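Local coordinates for protein beta-1,4-exocellulase (Thermobifida fusca, PDB 4B4F) that probably hydrolyses the beta-1,4-glycosidic bonds of cellulose, this chain being the family 6 glycoside hydrolase catalytic domain of a longer secreted exocellulase, at residues Leu75-Val80 and Leu127-Ile132; Ala332-Arg337 and Glu411-Ala416; Ala10-Asn15 and Asn33-Val38. All blocks are in the same frame, centred on the assembly; numbering follows the deposited sequence.

From the N terminus, the chain enters the sheet at strand 11-12, forms helix 16-23 and returns, so that contact 3 closes a short loop of 17 residues between Ala10-Asn15 and Asn33-Val38. Contact 1 closes next, over 46 residues that include helix 103-119, and pairs strands 75-81 and 127-133. Contact 2 closes last, joining the loop before strand 339-343 to the end of helix 406-414. The three follow in series, none nested or crossed. Contacts 1 and 3, with centres about 9 Å apart, share the sheet: Val80 N lies 2.7 Å from Val38 O. Contact 2 meets contact 3 where Arg337 packs on Glu34.

Contact 1: Leu75-Val80 and Leu127-Ile132; sequences LTIQVV and LRIVAI
Strand segments Leu75-Val80 and Leu127-Ile132 run parallel, their axes 4.6 Å apart at closest approach with directions differing by 25°. Pairing is in register from Leu75 with Leu127 to Val80 with Ile132, and five backbone hydrogen bonds join the two. Val79 N to Val130 O is the shortest, at 2.7 Å and nearly straight at the hydrogen (173°); Ile132 N to Val79 O is comparably straight. CA-H...O contacts, such as Thr76 CA to Arg128 O at 3.3 Å, fill in between them.

On the face of Leu75, Ile77 and Val79 the meeting is wholly aliphatic. Ile77 and Ile129 lie alongside each other, pointing the same way, and Val79 CG2 touches Ile129 CG2 at 3.9 Å; helix 59-70 covers Leu75 and Ile77. The other face is mixed. Thr76 OG1 sits against the aliphatic stem of Arg128, 3.5 Å from both its CB and CD, while Thr76 CG2, turned anti to the backbone N, reaches Val130 CG2. Gln78 CG rests beside Val130 CB at 3.9 Å, and its NE2 meets Ile132 CD1. Arg128 NH1 donates to Glu8 O and to Pro6 O, which Thr76 OG1 bonds as well.

Joined through helix 103-119, the pair forms a beta-alpha-beta unit of the family 6 alpha/beta-barrel-like domain, with Val80 near Trp39, a predicted substrate-binding residue. Backbone bonds hold 75-80 along both edges, to 127-132 and to Lys11, Tyr13 and Val38.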
loop_
_atom_site.group_PDB
_atom_site.type_symbol
_atom_site.label_atom_id
_atom_site.label_comp_id
_atom_site.label_asym_id
_atom_site.label_seq_id
_atom_site.Cartn_x
_atom_site.Cartn_y
_atom_site.Cartn_z
ATOM N N LEU A 75 7.841 -11.407 17.795
ATOM C CA LEU A 75 8.282 -10.382 16.871
ATOM C C LEU A 75 7.532 -10.536 15.568
ATOM O O LEU A 75 7.303 -11.657 15.094
ATOM C CB LEU A 75 9.799 -10.429 16.641
ATOM C CG LEU A 75 10.408 -9.357 15.728
ATOM C CD1 LEU A 75 11.744 -8.850 16.264
ATOM C CD2 LEU A 75 10.549 -9.857 14.297
ATOM N N THR A 76 7.156 -9.393 15.000
ATOM C CA THR A 76 6.361 -9.355 13.790
ATOM C C THR A 76 7.116 -8.679 12.645
ATOM O O THR A 76 7.575 -7.537 12.769
ATOM C CB THR A 76 5.005 -8.680 14.066
ATOM O OG1 THR A 76 4.278 -9.484 14.999
ATOM C CG2 THR A 76 4.187 -8.514 12.784
ATOM N N ILE A 77 7.255 -9.428 11.550
ATOM C CA ILE A 77 7.831 -8.942 10.301
ATOM C C ILE A 77 6.736 -8.891 9.234
ATOM O O ILE A 77 5.900 -9.796 9.143
ATOM C CB ILE A 77 9.022 -9.824 9.830
ATOM C CG1 ILE A 77 9.754 -9.179 8.648
ATOM C CG2 ILE A 77 8.568 -11.242 9.485
ATOM C CD1 ILE A 77 11.027 -9.895 8.235
ATOM N N GLN A 78 6.732 -7.827 8.467
ATOM C CA GLN A 78 5.857 -7.696 7.329
ATOM C C GLN A 78 6.527 -8.014 5.991
ATOM O O GLN A 78 7.544 -7.514 5.685
ATOM C CB GLN A 78 5.157 -6.357 7.291
ATOM C CG GLN A 78 4.344 -6.048 8.463
ATOM C CD GLN A 78 4.186 -4.603 8.677
ATOM O OE1 GLN A 78 4.963 -3.987 9.321
ATOM N NE2 GLN A 78 3.173 -4.070 8.145
ATOM N N VAL A 79 5.909 -8.901 5.240
ATOM C CA VAL A 79 6.470 -9.349 3.972
ATOM C C VAL A 79 5.438 -9.080 2.885
ATOM O O VAL A 79 4.277 -9.498 2.992
ATOM C CB VAL A 79 6.835 -10.852 4.013
ATOM C CG1 VAL A 79 7.265 -11.346 2.636
ATOM C CG2 VAL A 79 7.946 -11.102 5.020
ATOM N N VAL A 80 5.869 -8.374 1.847
ATOM C CA VAL A 80 4.975 -7.955 0.776
ATOM C C VAL A 80 5.074 -8.920 -0.391
ATOM O O VAL A 80 6.139 -9.066 -1.004
ATOM C CB VAL A 80 5.294 -6.528 0.272
ATOM C CG1 VAL A 80 4.169 -6.028 -0.632
ATOM C CG2 VAL A 80 5.497 -5.581 1.446
ATOM N N LEU A 127 7.768 -16.151 16.166
ATOM C CA LEU A 127 7.887 -15.375 14.940
ATOM C C LEU A 127 6.523 -15.246 14.266
ATOM O O LEU A 127 5.842 -16.248 14.027
ATOM C CB LEU A 127 8.894 -16.003 13.983
ATOM C CG LEU A 127 9.188 -15.196 12.715
ATOM C CD1 LEU A 127 9.806 -13.837 13.036
ATOM C CD2 LEU A 127 10.074 -15.987 11.761
ATOM N N ARG A 128 6.123 -14.009 13.982
ATOM C CA ARG A 128 4.865 -13.742 13.284
ATOM C C ARG A 128 5.155 -13.085 11.954
ATOM O O ARG A 128 5.781 -12.024 11.902
ATOM C CB ARG A 128 3.970 -12.827 14.117
ATOM C CG ARG A 128 3.511 -13.440 15.425
ATOM C CD ARG A 128 2.857 -12.392 16.285
ATOM N NE ARG A 128 2.657 -12.854 17.652
ATOM C CZ ARG A 128 2.191 -12.094 18.635
ATOM N NH1 ARG A 128 1.856 -10.827 18.407
ATOM N NH2 ARG A 128 2.048 -12.608 19.848
ATOM N N ILE A 129 4.720 -13.719 10.873
ATOM C CA ILE A 129 4.910 -13.149 9.543
ATOM C C ILE A 129 3.583 -12.557 9.031
ATOM O O ILE A 129 2.609 -13.284 8.798
ATOM C CB ILE A 129 5.469 -14.188 8.542
ATOM C CG1 ILE A 129 6.706 -14.904 9.113
ATOM C CG2 ILE A 129 5.799 -13.512 7.217
ATOM C CD1 ILE A 129 7.182 -16.094 8.295
ATOM N N VAL A 130 3.543 -11.235 8.882
ATOM C CA VAL A 130 2.402 -10.597 8.238
ATOM C C VAL A 130 2.678 -10.578 6.740
ATOM O O VAL A 130 3.613 -9.923 6.270
ATOM C CB VAL A 130 2.119 -9.179 8.787
ATOM C CG1 VAL A 130 1.163 -8.418 7.873
ATOM C CG2 VAL A 130 1.551 -9.269 10.200
ATOM N N ALA A 131 1.889 -11.342 5.998
ATOM C CA ALA A 131 2.039 -11.378 4.560
ATOM C C ALA A 131 1.028 -10.401 3.984
ATOM O O ALA A 131 -0.170 -10.508 4.244
ATOM C CB ALA A 131 1.827 -12.784 4.022
ATOM N N ILE A 132 1.524 -9.420 3.243
ATOM C CA ILE A 132 0.673 -8.394 2.660
ATOM C C ILE A 132 0.516 -8.756 1.189
ATOM O O ILE A 132 1.496 -8.801 0.431
ATOM C CB ILE A 132 1.252 -6.979 2.903
ATOM C CG1 ILE A 132 1.329 -6.717 4.416
ATOM C CG2 ILE A 132 0.388 -5.909 2.245
ATOM C CD1 ILE A 132 2.290 -5.624 4.820
#

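Contact 2: Ala332-Arg337 and Glu411-Ala416; sequences AGLGER and ELLANA
A loop packs here against the C-terminal end of a helix: Ala332-Arg337, leading to strand 339-343, lies along the last turn of helix 406-414 and the residues that leave it. One hydrogen bond joins the segments, from Leu334 N to Leu412 O at 2.9 Å. It is straight at the hydrogen (169°), but the donor stands 40° above the carbonyl plane.

Leu334 carries most of the apolar contact. Its side chain crosses that of Leu412 at about a right angle, with CD1 against Leu412 CB at 3.6 Å; CD2 reaches over Leu413 CA, and CB meets Ala416 CB at 3.7 Å. In Leu412, chi1 at -77° sets CG beside the backbone N, and CD2 then lies over the Ala332-Gly333 backbone, 3.9 Å from Ala332 CB. Gly333 fits closely, its CA 3.4 Å from Asn415 O in a nearly straight CA-H...O contact; a side chain there would run into that carbonyl. Glu411 OE1 and Asn415 ND2 grip the backbone of Gly331. Within its own segment Arg337 NH1 bonds to Gly335 O, while NH2 reaches Pro418 O.

Through the Leu334-Leu412 bond and the leucine packing, the C-terminal helix of this family 6 catalytic domain is joined to the loop before strand 339-343. The predicted substrate site is near: Leu412 lies about 7 Å, side chain to side chain, from Lys353, one of its residues.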
loop_
_atom_site.group_PDB
_atom_site.type_symbol
_atom_site.label_atom_id
_atom_site.label_comp_id
_atom_site.label_asym_id
_atom_site.label_seq_id
_atom_site.Cartn_x
_atom_site.Cartn_y
_atom_site.Cartn_z
ATOM N N ALA A 332 4.676 15.767 0.694
ATOM C CA ALA A 332 4.296 14.707 1.620
ATOM C C ALA A 332 5.269 14.601 2.778
ATOM O O ALA A 332 6.470 14.880 2.629
ATOM C CB ALA A 332 4.193 13.365 0.905
ATOM N N GLY A 333 4.738 14.194 3.931
ATOM C CA GLY A 333 5.549 13.921 5.105
ATOM C C GLY A 333 5.314 12.515 5.619
ATOM O O GLY A 333 4.352 11.855 5.226
ATOM N N LEU A 334 6.222 12.056 6.472
ATOM C CA LEU A 334 6.044 10.839 7.240
ATOM C C LEU A 334 4.771 10.919 8.091
ATOM O O LEU A 334 4.518 11.925 8.757
ATOM C CB LEU A 334 7.247 10.659 8.168
ATOM C CG LEU A 334 8.469 9.796 7.858
ATOM C CD1 LEU A 334 8.625 9.431 6.387
ATOM C CD2 LEU A 334 9.727 10.456 8.407
ATOM N N GLY A 335 3.971 9.863 8.070
ATOM C CA GLY A 335 2.781 9.803 8.907
ATOM C C GLY A 335 3.059 9.207 10.270
ATOM O O GLY A 335 4.209 9.106 10.684
ATOM N N GLU A 336 1.993 8.823 10.964
ATOM C CA GLU A 336 2.076 8.231 12.293
ATOM C C GLU A 336 2.982 7.009 12.287
ATOM O O GLU A 336 2.898 6.177 11.387
ATOM C CB GLU A 336 0.679 7.851 12.788
ATOM C CG GLU A 336 0.549 7.768 14.307
ATOM C CD GLU A 336 -0.885 7.573 14.770
ATOM O OE1 GLU A 336 -1.810 8.158 14.153
ATOM O OE2 GLU A 336 -1.092 6.836 15.759
ATOM N N ARG A 337 3.860 6.915 13.281
ATOM C CA ARG A 337 4.761 5.772 13.372
ATOM C C ARG A 337 3.969 4.521 13.727
ATOM O O ARG A 337 2.902 4.628 14.336
ATOM C CB ARG A 337 5.900 6.045 14.363
ATOM C CG ARG A 337 7.136 6.671 13.711
ATOM C CD ARG A 337 6.830 8.024 13.079
ATOM N NE ARG A 337 6.697 9.066 14.092
ATOM C CZ ARG A 337 6.192 10.277 13.886
ATOM N NH1 ARG A 337 5.739 10.640 12.687
ATOM N NH2 ARG A 337 6.141 11.133 14.901
ATOM N N GLU A 411 12.380 15.444 2.384
ATOM C CA GLU A 411 11.106 16.142 2.529
ATOM C C GLU A 411 10.165 15.412 3.481
ATOM O O GLU A 411 9.611 16.027 4.387
ATOM C CB GLU A 411 10.422 16.363 1.187
ATOM C CG GLU A 411 9.098 17.087 1.342
ATOM C CD GLU A 411 8.593 17.600 0.030
ATOM O OE1 GLU A 411 8.103 16.774 -0.773
ATOM O OE2 GLU A 411 8.701 18.826 -0.191
ATOM N N LEU A 412 9.996 14.106 3.268
ATOM C CA LEU A 412 9.169 13.266 4.141
ATOM C C LEU A 412 9.530 13.445 5.625
ATOM O O LEU A 412 8.658 13.669 6.465
ATOM C CB LEU A 412 9.274 11.784 3.734
ATOM C CG LEU A 412 8.495 11.324 2.492
ATOM C CD1 LEU A 412 8.908 9.914 2.103
ATOM C CD2 LEU A 412 6.991 11.402 2.695
ATOM N N LEU A 413 10.822 13.356 5.927
ATOM C CA LEU A 413 11.330 13.560 7.281
ATOM C C LEU A 413 10.950 14.943 7.827
ATOM O O LEU A 413 10.349 15.051 8.900
ATOM C CB LEU A 413 12.855 13.343 7.305
ATOM C CG LEU A 413 13.634 13.461 8.612
ATOM C CD1 LEU A 413 13.309 12.295 9.526
ATOM C CD2 LEU A 413 15.132 13.502 8.327
ATOM N N ALA A 414 11.287 15.990 7.076
ATOM C CA ALA A 414 10.946 17.369 7.454
ATOM C C ALA A 414 9.454 17.567 7.740
ATOM O O ALA A 414 9.089 18.293 8.661
ATOM C CB ALA A 414 11.404 18.341 6.379
ATOM N N ASN A 415 8.599 16.906 6.964
ATOM C CA ASN A 415 7.153 17.099 7.084
ATOM C C ASN A 415 6.412 16.030 7.880
ATOM O O ASN A 415 5.191 15.926 7.789
ATOM C CB ASN A 415 6.521 17.256 5.698
ATOM C CG ASN A 415 6.868 18.572 5.047
ATOM O OD1 ASN A 415 7.380 19.482 5.703
ATOM N ND2 ASN A 415 6.580 18.689 3.751
ATOM N N ALA A 416 7.154 15.252 8.662
ATOM C CA ALA A 416 6.573 14.218 9.522
ATOM C C ALA A 416 5.459 14.766 10.400
ATOM O O ALA A 416 5.584 15.858 10.966
ATOM C CB ALA A 416 7.649 13.584 10.392
#

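Contact 3: Ala10-Asn15 and Asn33-Val38; sequences AKLYVN and NESTAV
The Tyr13 ring meets Val38 obliquely, its CE2 3.9 Å from Val38 CG2. Tyr13 CG is anti to the backbone N (chi1 -176°), which sends the ring toward helix 59-70, where it packs on Ala66 and Gln69 and its hydroxyl bonds to His62. The second flat group, the Asn15 amide, brings ND2 to Val38 CG2 at about a right angle between the side chains; its OD1 caps Val17 N at the start of helix 16-23.

The direct polar link is Ser35 OG to Tyr13 O, 2.7 Å long and lying in the carbonyl plane, with the serine as donor. Beside it, Ser35 CB rests 3.5 Å from Leu12 CB. An alanine here would remove the hydroxyl and is likely to leave Tyr13 O without this donor, weakening the hold between the two segments. Val14 flanks the same crossing, its CG2 3.6 Å from Asn33 O.

Two waters bridge Asn15 to the facing loop. The first accepts from Asn15 N and donates to Glu34 O; the second accepts from Asn15 ND2 at 2.8 Å and donates to Ala37 O. Thr36 OG1 hydrogen-bonds to both: with chi1 at 57° it sits between its own backbone N and carbonyl carbon, where both waters reach it.

Asn15 is thus held through three polar groups: OD1 caps Val17 N, while N and ND2 reach Glu34, Thr36 and Ala37 through the two waters. One direct bond and two bridging waters join the end of strand 11-12 to the loop before Trp39, a predicted substrate-binding residue, so the polar part of this contact depends largely on ordered solvent.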
loop_
_atom_site.group_PDB
_atom_site.type_symbol
_atom_site.label_atom_id
_atom_site.label_comp_id
_atom_site.label_asym_id
_atom_site.label_seq_id
_atom_site.Cartn_x
_atom_site.Cartn_y
_atom_site.Cartn_z
ATOM N N ALA A 10 3.989 -7.499 20.310
ATOM C CA ALA A 10 5.131 -7.949 19.524
ATOM C C ALA A 10 6.122 -6.836 19.243
ATOM O O ALA A 10 5.735 -5.710 18.928
ATOM C CB ALA A 10 4.662 -8.569 18.215
ATOM N N LYS A 11 7.408 -7.168 19.333
ATOM C CA LYS A 11 8.447 -6.320 18.762
ATOM C C LYS A 11 8.231 -6.251 17.247
ATOM O O LYS A 11 7.624 -7.138 16.650
ATOM C CB LYS A 11 9.842 -6.871 19.055
ATOM C CG LYS A 11 10.212 -6.944 20.523
ATOM C CD LYS A 11 11.716 -7.167 20.683
ATOM C CE LYS A 11 12.023 -8.131 21.821
ATOM N NZ LYS A 11 11.344 -7.783 23.098
ATOM N N LEU A 12 8.730 -5.186 16.638
ATOM C CA LEU A 12 8.587 -4.989 15.212
ATOM C C LEU A 12 9.948 -5.069 14.533
ATOM O O LEU A 12 10.915 -4.456 14.986
ATOM C CB LEU A 12 7.893 -3.650 14.936
ATOM C CG LEU A 12 6.363 -3.584 14.735
ATOM C CD1 LEU A 12 5.591 -4.745 15.348
ATOM C CD2 LEU A 12 5.826 -2.249 15.243
ATOM N N TYR A 13 10.012 -5.853 13.461
ATOM C CA TYR A 13 11.220 -6.013 12.667
ATOM C C TYR A 13 11.792 -4.686 12.158
ATOM O O TYR A 13 11.049 -3.851 11.610
ATOM C CB TYR A 13 10.930 -6.928 11.472
ATOM C CG TYR A 13 12.147 -7.236 10.631
ATOM C CD1 TYR A 13 13.194 -8.005 11.148
ATOM C CD2 TYR A 13 12.260 -6.761 9.323
ATOM C CE1 TYR A 13 14.316 -8.293 10.390
ATOM C CE2 TYR A 13 13.375 -7.054 8.553
ATOM C CZ TYR A 13 14.403 -7.816 9.099
ATOM O OH TYR A 13 15.518 -8.110 8.357
ATOM N N VAL A 14 13.103 -4.503 12.339
ATOM C CA VAL A 14 13.829 -3.391 11.715
ATOM C C VAL A 14 14.646 -3.916 10.530
ATOM O O VAL A 14 15.550 -4.744 10.695
ATOM C CB VAL A 14 14.761 -2.637 12.696
ATOM C CG1 VAL A 14 15.395 -1.439 12.006
ATOM C CG2 VAL A 14 14.010 -2.172 13.937
ATOM N N ASN A 15 14.320 -3.445 9.335
ATOM C CA ASN A 15 15.007 -3.901 8.123
ATOM C C ASN A 15 16.386 -3.236 8.027
ATOM O O ASN A 15 16.468 -2.028 7.792
ATOM C CB ASN A 15 14.143 -3.595 6.892
ATOM C CG ASN A 15 14.835 -3.913 5.567
ATOM O OD1 ASN A 15 15.961 -4.421 5.522
ATOM N ND2 ASN A 15 14.150 -3.610 4.475
ATOM N N ASN A 33 15.292 3.428 13.064
ATOM C CA ASN A 33 14.894 2.237 13.810
ATOM C C ASN A 33 13.388 1.964 13.801
ATOM O O ASN A 33 12.880 1.167 14.591
ATOM C CB ASN A 33 15.466 2.264 15.229
ATOM C CG ASN A 33 16.967 2.005 15.249
ATOM O OD1 ASN A 33 17.436 0.934 14.843
ATOM N ND2 ASN A 33 17.733 2.991 15.715
ATOM N N GLU A 34 12.680 2.615 12.887
ATOM C CA GLU A 34 11.276 2.292 12.657
ATOM C C GLU A 34 11.161 0.999 11.855
ATOM O O GLU A 34 12.062 0.653 11.081
ATOM C CB GLU A 34 10.549 3.435 11.936
ATOM C CG GLU A 34 10.461 4.728 12.734
ATOM C CD GLU A 34 9.799 4.541 14.084
ATOM O OE1 GLU A 34 8.946 3.642 14.222
ATOM O OE2 GLU A 34 10.118 5.306 15.016
ATOM N N SER A 35 10.050 0.292 12.048
ATOM C CA SER A 35 9.782 -0.933 11.304
ATOM C C SER A 35 9.186 -0.638 9.931
ATOM O O SER A 35 8.237 0.148 9.818
ATOM C CB SER A 35 8.830 -1.824 12.088
ATOM O OG SER A 35 8.536 -2.995 11.353
ATOM N N THR A 36 9.749 -1.269 8.900
ATOM C CA THR A 36 9.199 -1.216 7.546
ATOM C C THR A 36 9.112 -2.611 6.934
ATOM O O THR A 36 9.966 -3.466 7.188
ATOM C CB THR A 36 10.050 -0.359 6.593
ATOM O OG1 THR A 36 11.388 -0.868 6.562
ATOM C CG2 THR A 36 10.063 1.101 7.022
ATOM N N ALA A 37 8.093 -2.813 6.105
ATOM C CA ALA A 37 7.864 -4.084 5.425
ATOM C C ALA A 37 8.958 -4.435 4.400
ATOM O O ALA A 37 9.514 -3.552 3.735
ATOM C CB ALA A 37 6.500 -4.065 4.753
ATOM N N VAL A 38 9.254 -5.729 4.285
ATOM C CA VAL A 38 10.165 -6.248 3.263
ATOM C C VAL A 38 9.375 -6.632 2.008
ATOM O O VAL A 38 8.405 -7.379 2.085
ATOM C CB VAL A 38 10.948 -7.473 3.778
ATOM C CG1 VAL A 38 11.764 -8.087 2.657
ATOM C CG2 VAL A 38 11.867 -7.085 4.932
HETATM O O HOH W 1 12.586 -1.320 9.035
HETATM O O HOH W 2 11.751 -2.236 4.112
#